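Local coordinates for protein beta-N-acetylglucosaminidase (Thermotoga maritima, PDB 3WO8) that probably removes terminal non-reducing N-acetyl-D-hexosamine residues from N-acetyl-beta-D-hexosaminides by hydrolysis, as a dimeric glycoside hydrolase of family 3 with a TIM barrel, at residues V339-K342 with A343-F346. Sequence-based numbering, arbitrary orientation.
Sequences VSMK and AVEF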
loop_
_atom_site.group_PDB
_atom_site.type_symbol
_atom_site.label_atom_id
_atom_site.label_comp_id
_atom_site.label_asym_id
_atom_site.label_seq_id
_atom_site.Cartn_x
_atom_site.Cartn_y
_atom_site.Cartn_z
ATOM N N VAL B 339 -18.376 -6.498 -1.862
ATOM C CA VAL B 339 -18.075 -7.895 -1.595
ATOM C C VAL B 339 -18.268 -8.177 -0.119
ATOM O O VAL B 339 -18.789 -9.212 0.255
ATOM C CB VAL B 339 -16.647 -8.237 -1.999
ATOM C CG1 VAL B 339 -16.254 -9.611 -1.475
ATOM C CG2 VAL B 339 -16.538 -8.212 -3.501
ATOM N N SER B 340 -17.892 -7.227 0.733
ATOM C CA SER B 340 -17.952 -7.459 2.162
ATOM C C SER B 340 -19.387 -7.467 2.623
ATOM O O SER B 340 -19.797 -8.377 3.381
ATOM C CB SER B 340 -17.167 -6.413 2.937
ATOM O OG SER B 340 -16.091 -5.910 2.154
ATOM N N MET B 341 -20.134 -6.449 2.179
ATOM C CA MET B 341 -21.561 -6.355 2.484
ATOM C C MET B 341 -22.284 -7.664 2.178
ATOM O O MET B 341 -22.961 -8.239 3.036
ATOM C CB MET B 341 -22.226 -5.232 1.683
ATOM C CG MET B 341 -23.693 -4.996 2.090
ATOM S SD MET B 341 -23.956 -4.517 3.831
ATOM C CE MET B 341 -24.737 -5.867 4.697
ATOM N N LYS B 342 -22.086 -8.142 0.953
ATOM C CA LYS B 342 -22.837 -9.290 0.430
ATOM C C LYS B 342 -22.616 -10.571 1.220
ATOM O O LYS B 342 -23.453 -11.479 1.179
ATOM C CB LYS B 342 -22.506 -9.511 -1.046
ATOM C CG LYS B 342 -23.263 -10.662 -1.704
ATOM C CD LYS B 342 -23.652 -10.381 -3.170
ATOM C CE LYS B 342 -24.259 -11.605 -3.878
ATOM N NZ LYS B 342 -23.252 -12.429 -4.626
ATOM N N ALA B 343 -21.500 -10.656 1.942
ATOM C CA ALA B 343 -21.218 -11.860 2.723
ATOM C C ALA B 343 -21.856 -11.859 4.120
ATOM O O ALA B 343 -21.754 -12.859 4.863
ATOM C CB ALA B 343 -19.713 -12.079 2.813
ATOM N N VAL B 344 -22.522 -10.754 4.467
ATOM C CA VAL B 344 -23.168 -10.605 5.773
ATOM C C VAL B 344 -24.665 -10.984 5.751
ATOM O O VAL B 344 -25.412 -10.657 4.824
ATOM C CB VAL B 344 -23.104 -9.153 6.307
ATOM C CG1 VAL B 344 -23.383 -9.137 7.794
ATOM C CG2 VAL B 344 -21.764 -8.479 6.052
ATOM N N GLU B 345 -25.075 -11.658 6.811
ATOM C CA GLU B 345 -26.459 -12.020 7.082
ATOM C C GLU B 345 -26.827 -11.401 8.409
ATOM O O GLU B 345 -26.021 -11.490 9.342
ATOM C CB GLU B 345 -26.594 -13.539 7.247
ATOM C CG GLU B 345 -26.687 -14.333 5.947
ATOM C CD GLU B 345 -26.319 -15.799 6.131
ATOM O OE1 GLU B 345 -25.615 -16.126 7.114
ATOM O OE2 GLU B 345 -26.716 -16.623 5.271
ATOM N N PHE B 346 -28.021 -10.792 8.498
ATOM C CA PHE B 346 -28.620 -10.433 9.793
ATOM C C PHE B 346 -29.618 -11.496 10.207
ATOM O O PHE B 346 -30.420 -11.890 9.436
ATOM C CB PHE B 346 -29.315 -9.093 9.724
ATOM C CG PHE B 346 -28.497 -8.012 9.071
ATOM C CD1 PHE B 346 -27.563 -7.283 9.784
ATOM C CD2 PHE B 346 -28.685 -7.715 7.731
ATOM C CE1 PHE B 346 -26.842 -6.279 9.170
ATOM C CE2 PHE B 346 -27.966 -6.712 7.105
ATOM C CZ PHE B 346 -27.039 -6.000 7.831
#
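Met341 reaches forward from the last turn of helix 334-342 and lays its methyl group against Val344 and Phe346, where the chain leaves the helix for strand 345-347. With CG anti to the backbone N (chi1 -174°) and bends about both CB-CG and CG-SD, the thioether runs toward the strand; its CE lies 4.0 Å from Val344 CB and 3.9 Å from Phe346 CZ. The methyl meets the outer end of the phenyl ring obliquely, and the methionine chain crosses both partners at about a right angle. Ala343 and Val344 make the turn through consecutive i to i+3 hydrogen bonds. Ala343 N donates to Ser340 O over 3.2 Å, and the bond from Val344 N to Met341 O measures 2.9 Å. Val344 CG2 is wedged against the same two carbonyls, 3.3 Å from Ser340 O, while extended backbone angles at Val344 (-95°/140°) lead the chain into the strand. Ala343 packs on Ala94 of the second subunit, and its carbonyl accepts a bond from Arg458. Helix 462-471 flanks Met341 and Val344 through Lys467 and Ser468, and Val455 of strand 453-456 touches Val344 and Phe346. The junction thus joins a helix that touches the second subunit to strand 345-347, outermost within this chain in the C-terminal mixed sheet. Its two backbone bonds close the turn and are consistent with a defined exit direction, and the apolar contacts of the flexible thioether, which carry little directional preference, fill in alongside the first residues of the strand.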